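PDB 5DQP: EDTA monooxygenase from EDTA-degrading bacterium BNC1, which probably uses reduced FMN and molecular oxygen to oxidise EDTA, as a flavin-dependent monooxygenase of the NtaA/SnaA/DszA family. Local coordinates for residues Asn311-Leu323 / Val338-Leu351. Numbering follows the deposited sequence.
Sequences NVDQVLQEKDFNL and VDVALDEKLSLRQL
Leu316 and Val312 pin the loop 311-323 to the end of helix 331-344 and the start of helix 348-354 by two backbone bonds: Leu316 N gives to Leu346 O at 3.0 Å, and Arg349 N to Val312 O, nearly straight at 167°. The first bond reaches the linker after a Schellman motif at Lys345; the second meets the first turn of helix 348-354. Ser347 is the N-cap of that helix and forms a capping box with Gln350. One water accepts from Leu348 N and donates to Asn311 O and Gln314 O, so it ties the type I turn 311-314 to the helix start. Another joins Asp313 OD1 to Ser347 OG.

Arg349 grips the carboxylate of Asp313 side-on. NE meets OD1 at 3.0 Å and NH2 meets OD2 at 3.2 Å, both from the syn side but tilted out of the carboxylate plane, with the two planes turned 39° apart. The arginine chain bends at chi3 (-66°), which sets NE and NH2 against the carboxylate; Val312 CG2 lies over one face of the guanidinium.

Leu316 points inward. Its CD1 lies 4.1 Å from Ala341 CB and also touches Leu348 CB. Phe321 takes Val338 CG2 over one ring face, a CH-pi contact 3.9 Å from the centroid. Leu342 CD2 sits at the ring edge, and Ala341 CB approaches CZ obliquely. An alanine in place of Phe321 would probably open a gap beside Val338 and Ala341. Leu323 CD2 meets Val338 CG2 tip to tip.

The contact is packing at the periphery of the luciferase-like TIM barrel, away from the predicted FMN site. The loop bridges helices 331-344 and 348-354, while Val312 and Leu348 also pack on helix 292-303.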
loop_
_atom_site.group_PDB
_atom_site.type_symbol
_atom_site.label_atom_id
_atom_site.label_comp_id
_atom_site.label_asym_id
_atom_site.label_seq_id
_atom_site.Cartn_x
_atom_site.Cartn_y
_atom_site.Cartn_z
ATOM N N ASN A 311 1.637 31.755 -42.607
ATOM C CA ASN A 311 2.073 32.423 -41.387
ATOM C C ASN A 311 1.720 31.569 -40.171
ATOM O O ASN A 311 0.670 30.921 -40.139
ATOM C CB ASN A 311 1.392 33.794 -41.293
ATOM C CG ASN A 311 1.841 34.611 -40.090
ATOM O OD1 ASN A 311 1.372 34.405 -38.974
ATOM N ND2 ASN A 311 2.739 35.557 -40.321
ATOM N N VAL A 312 2.593 31.569 -39.159
ATOM C CA VAL A 312 2.308 30.789 -37.956
ATOM C C VAL A 312 1.136 31.334 -37.153
ATOM O O VAL A 312 0.668 30.657 -36.231
ATOM C CB VAL A 312 3.533 30.662 -37.019
ATOM C CG1 VAL A 312 4.692 30.021 -37.759
ATOM C CG2 VAL A 312 3.928 32.009 -36.421
ATOM N N ASP A 313 0.626 32.517 -37.485
ATOM C CA ASP A 313 -0.508 33.076 -36.766
ATOM C C ASP A 313 -1.818 32.986 -37.534
ATOM O O ASP A 313 -2.873 33.324 -36.982
ATOM C CB ASP A 313 -0.221 34.526 -36.390
ATOM C CG ASP A 313 0.725 34.629 -35.208
ATOM O OD1 ASP A 313 0.468 33.953 -34.180
ATOM O OD2 ASP A 313 1.736 35.366 -35.302
ATOM N N GLN A 314 -1.791 32.515 -38.769
ATOM C CA GLN A 314 -3.024 32.466 -39.515
ATOM C C GLN A 314 -3.823 31.203 -39.198
ATOM O O GLN A 314 -3.273 30.138 -38.897
ATOM C CB GLN A 314 -2.730 32.581 -41.008
ATOM C CG GLN A 314 -2.352 31.349 -41.710
ATOM C CD GLN A 314 -2.024 31.677 -43.183
ATOM O OE1 GLN A 314 -1.032 32.368 -43.474
ATOM N NE2 GLN A 314 -2.878 31.220 -44.102
ATOM N N VAL A 315 -5.144 31.336 -39.260
ATOM C CA VAL A 315 -6.011 30.189 -39.050
ATOM C C VAL A 315 -5.690 29.134 -40.091
ATOM O O VAL A 315 -5.777 29.388 -41.302
ATOM C CB VAL A 315 -7.484 30.585 -39.127
ATOM C CG1 VAL A 315 -8.345 29.299 -39.146
ATOM C CG2 VAL A 315 -7.844 31.475 -37.969
ATOM N N LEU A 316 -5.351 27.938 -39.621
ATOM C CA LEU A 316 -5.012 26.828 -40.500
ATOM C C LEU A 316 -6.244 26.295 -41.220
ATOM O O LEU A 316 -7.354 26.267 -40.676
ATOM C CB LEU A 316 -4.372 25.711 -39.689
ATOM C CG LEU A 316 -2.996 26.039 -39.139
ATOM C CD1 LEU A 316 -2.639 25.096 -37.972
ATOM C CD2 LEU A 316 -1.985 25.910 -40.257
ATOM N N GLN A 317 -6.027 25.850 -42.450
ATOM C CA GLN A 317 -7.058 25.247 -43.274
ATOM C C GLN A 317 -6.640 23.837 -43.644
ATOM O O GLN A 317 -5.451 23.496 -43.651
ATOM C CB GLN A 317 -7.317 26.051 -44.560
ATOM C CG GLN A 317 -7.807 27.479 -44.323
ATOM C CD GLN A 317 -8.446 28.051 -45.563
ATOM O OE1 GLN A 317 -7.762 28.616 -46.412
ATOM N NE2 GLN A 317 -9.765 27.888 -45.689
ATOM N N GLU A 318 -7.646 23.033 -43.982
ATOM C CA GLU A 318 -7.414 21.654 -44.399
ATOM C C GLU A 318 -6.320 21.568 -45.458
ATOM O O GLU A 318 -5.401 20.746 -45.356
ATOM C CB GLU A 318 -8.720 21.051 -44.923
ATOM C CG GLU A 318 -8.507 19.958 -45.957
ATOM C CD GLU A 318 -7.782 18.742 -45.387
ATOM O OE1 GLU A 318 -8.134 18.313 -44.256
ATOM O OE2 GLU A 318 -6.861 18.222 -46.069
ATOM N N LYS A 319 -6.398 22.421 -46.478
ATOM C CA LYS A 319 -5.422 22.404 -47.566
ATOM C C LYS A 319 -4.006 22.740 -47.107
ATOM O O LYS A 319 -3.061 22.534 -47.868
ATOM C CB LYS A 319 -5.838 23.394 -48.666
ATOM C CG LYS A 319 -7.254 23.174 -49.202
ATOM C CD LYS A 319 -7.667 24.275 -50.181
ATOM C CE LYS A 319 -9.065 24.028 -50.749
ATOM N NZ LYS A 319 -9.387 24.956 -51.878
ATOM N N ASP A 320 -3.829 23.300 -45.911
ATOM C CA ASP A 320 -2.488 23.673 -45.481
ATOM C C ASP A 320 -1.666 22.476 -45.033
ATOM O O ASP A 320 -0.436 22.553 -45.036
ATOM C CB ASP A 320 -2.533 24.668 -44.320
ATOM C CG ASP A 320 -3.210 25.981 -44.677
ATOM O OD1 ASP A 320 -3.097 26.448 -45.830
ATOM O OD2 ASP A 320 -3.845 26.558 -43.768
ATOM N N PHE A 321 -2.313 21.382 -44.637
ATOM C CA PHE A 321 -1.621 20.233 -44.064
ATOM C C PHE A 321 -1.203 19.249 -45.145
ATOM O O PHE A 321 -1.969 18.964 -46.068
ATOM C CB PHE A 321 -2.518 19.514 -43.065
ATOM C CG PHE A 321 -2.947 20.365 -41.906
ATOM C CD1 PHE A 321 -2.110 20.541 -40.818
ATOM C CD2 PHE A 321 -4.192 20.977 -41.901
ATOM C CE1 PHE A 321 -2.498 21.322 -39.744
ATOM C CE2 PHE A 321 -4.588 21.759 -40.821
ATOM C CZ PHE A 321 -3.737 21.920 -39.739
ATOM N N ASN A 322 0.017 18.712 -45.019
ATOM C CA ASN A 322 0.489 17.638 -45.900
ATOM C C ASN A 322 1.126 16.582 -44.995
ATOM O O ASN A 322 2.339 16.571 -44.772
ATOM C CB ASN A 322 1.459 18.177 -46.964
ATOM C CG ASN A 322 0.857 19.309 -47.779
ATOM O OD1 ASN A 322 0.127 19.077 -48.747
ATOM N ND2 ASN A 322 1.149 20.544 -47.381
ATOM N N LEU A 323 0.292 15.714 -44.437
ATOM C CA LEU A 323 0.788 14.775 -43.445
ATOM C C LEU A 323 1.700 13.757 -44.119
ATOM O O LEU A 323 1.299 13.128 -45.106
ATOM C CB LEU A 323 -0.355 14.064 -42.726
ATOM C CG LEU A 323 -1.264 14.913 -41.833
ATOM C CD1 LEU A 323 -2.193 14.013 -41.019
ATOM C CD2 LEU A 323 -0.464 15.846 -40.927
ATOM N N VAL A 338 -4.546 17.610 -36.549
ATOM C CA VAL A 338 -5.284 18.279 -37.616
ATOM C C VAL A 338 -6.722 18.526 -37.187
ATOM O O VAL A 338 -7.256 19.633 -37.354
ATOM C CB VAL A 338 -5.210 17.478 -38.928
ATOM C CG1 VAL A 338 -6.170 18.066 -39.914
ATOM C CG2 VAL A 338 -3.805 17.548 -39.473
ATOM N N ASP A 339 -7.354 17.513 -36.592
ATOM C CA ASP A 339 -8.735 17.646 -36.128
ATOM C C ASP A 339 -8.862 18.750 -35.077
ATOM O O ASP A 339 -9.799 19.553 -35.119
ATOM C CB ASP A 339 -9.212 16.303 -35.571
ATOM C CG ASP A 339 -10.714 16.257 -35.338
ATOM O OD1 ASP A 339 -11.426 17.163 -35.838
ATOM O OD2 ASP A 339 -11.188 15.298 -34.672
ATOM N N VAL A 340 -7.923 18.810 -34.136
ATOM C CA VAL A 340 -7.922 19.882 -33.139
ATOM C C VAL A 340 -7.818 21.242 -33.813
ATOM O O VAL A 340 -8.579 22.164 -33.506
ATOM C CB VAL A 340 -6.785 19.684 -32.125
ATOM C CG1 VAL A 340 -6.694 20.914 -31.218
ATOM C CG2 VAL A 340 -7.043 18.452 -31.278
ATOM N N ALA A 341 -6.865 21.391 -34.739
ATOM C CA ALA A 341 -6.657 22.704 -35.338
ATOM C C ALA A 341 -7.892 23.163 -36.104
ATOM O O ALA A 341 -8.265 24.341 -36.046
ATOM C CB ALA A 341 -5.434 22.684 -36.258
ATOM N N LEU A 342 -8.540 22.251 -36.833
ATOM C CA LEU A 342 -9.710 22.644 -37.610
ATOM C C LEU A 342 -10.922 22.863 -36.718
ATOM O O LEU A 342 -11.639 23.859 -36.885
ATOM C CB LEU A 342 -10.016 21.599 -38.677
ATOM C CG LEU A 342 -8.928 21.489 -39.742
ATOM C CD1 LEU A 342 -9.286 20.372 -40.684
ATOM C CD2 LEU A 342 -8.720 22.820 -40.503
ATOM N N ASP A 343 -11.169 21.951 -35.762
ATOM C CA ASP A 343 -12.347 22.090 -34.908
ATOM C C ASP A 343 -12.315 23.384 -34.108
ATOM O O ASP A 343 -13.363 23.999 -33.889
ATOM C CB ASP A 343 -12.496 20.927 -33.925
ATOM C CG ASP A 343 -13.776 21.077 -33.046
ATOM O OD1 ASP A 343 -14.876 21.235 -33.631
ATOM O OD2 ASP A 343 -13.705 21.070 -31.789
ATOM N N GLU A 344 -11.135 23.775 -33.611
ATOM C CA GLU A 344 -10.992 24.937 -32.740
ATOM C C GLU A 344 -10.507 26.180 -33.495
ATOM O O GLU A 344 -10.372 27.253 -32.888
ATOM C CB GLU A 344 -10.059 24.588 -31.561
ATOM C CG GLU A 344 -10.680 23.529 -30.637
ATOM C CD GLU A 344 -9.780 23.004 -29.484
ATOM O OE1 GLU A 344 -10.044 21.861 -29.017
ATOM O OE2 GLU A 344 -8.845 23.706 -29.016
ATOM N N LYS A 345 -10.371 26.095 -34.807
ATOM C CA LYS A 345 -9.956 27.210 -35.645
ATOM C C LYS A 345 -8.627 27.836 -35.232
ATOM O O LYS A 345 -8.563 28.990 -35.013
ATOM C CB LYS A 345 -11.089 28.242 -35.765
ATOM C CG LYS A 345 -12.471 27.595 -35.855
ATOM C CD LYS A 345 -13.610 28.488 -36.275
ATOM C CE LYS A 345 -14.711 27.741 -36.975
ATOM N NZ LYS A 345 -15.524 26.940 -36.067
ATOM N N LEU A 346 -7.588 27.020 -35.109
ATOM C CA LEU A 346 -6.332 27.449 -34.519
ATOM C C LEU A 346 -5.314 27.825 -35.587
ATOM O O LEU A 346 -5.363 27.348 -36.730
ATOM C CB LEU A 346 -5.748 26.364 -33.609
ATOM C CG LEU A 346 -6.601 25.950 -32.392
ATOM C CD1 LEU A 346 -5.892 24.924 -31.547
ATOM C CD2 LEU A 346 -7.025 27.137 -31.504
ATOM N N SER A 347 -4.405 28.720 -35.197
ATOM C CA SER A 347 -3.155 28.925 -35.894
ATOM C C SER A 347 -2.154 27.857 -35.462
ATOM O O SER A 347 -2.371 27.108 -34.503
ATOM C CB SER A 347 -2.593 30.311 -35.589
ATOM O OG SER A 347 -2.217 30.374 -34.230
ATOM N N LEU A 348 -1.035 27.793 -36.175
ATOM C CA LEU A 348 -0.001 26.835 -35.803
ATOM C C LEU A 348 0.568 27.136 -34.422
ATOM O O LEU A 348 0.810 26.221 -33.629
ATOM C CB LEU A 348 1.101 26.840 -36.858
ATOM C CG LEU A 348 2.230 25.846 -36.614
ATOM C CD1 LEU A 348 1.702 24.394 -36.491
ATOM C CD2 LEU A 348 3.248 25.971 -37.745
ATOM N N ARG A 349 0.804 28.415 -34.129
ATOM C CA ARG A 349 1.339 28.810 -32.830
ATOM C C ARG A 349 0.405 28.394 -31.707
ATOM O O ARG A 349 0.856 27.979 -30.635
ATOM C CB ARG A 349 1.554 30.330 -32.792
ATOM C CG ARG A 349 2.374 30.800 -31.596
ATOM C CD ARG A 349 2.132 32.274 -31.251
ATOM N NE ARG A 349 2.604 33.198 -32.289
ATOM C CZ ARG A 349 3.884 33.400 -32.590
ATOM N NH1 ARG A 349 4.835 32.731 -31.946
ATOM N NH2 ARG A 349 4.219 34.259 -33.547
ATOM N N GLN A 350 -0.903 28.533 -31.924
ATOM C CA GLN A 350 -1.856 28.116 -30.909
ATOM C C GLN A 350 -1.859 26.602 -30.778
ATOM O O GLN A 350 -1.882 26.071 -29.668
ATOM C CB GLN A 350 -3.261 28.635 -31.249
ATOM C CG GLN A 350 -3.408 30.146 -31.147
ATOM C CD GLN A 350 -4.737 30.626 -31.678
ATOM O OE1 GLN A 350 -5.258 30.090 -32.658
ATOM N NE2 GLN A 350 -5.293 31.645 -31.041
ATOM N N LEU A 351 -1.848 25.899 -31.903
ATOM C CA LEU A 351 -1.873 24.446 -31.868
ATOM C C LEU A 351 -0.667 23.876 -31.112
ATOM O O LEU A 351 -0.812 22.915 -30.357
ATOM C CB LEU A 351 -1.939 23.908 -33.300
ATOM C CG LEU A 351 -1.912 22.389 -33.471
ATOM C CD1 LEU A 351 -3.174 21.750 -32.877
ATOM C CD2 LEU A 351 -1.761 22.054 -34.960
HETATM O O HOH W 1 -0.813 29.058 -38.790
HETATM O O HOH W 2 -1.503 32.658 -33.127
HETATM O O HOH W 3 -8.604 26.031 -38.388
#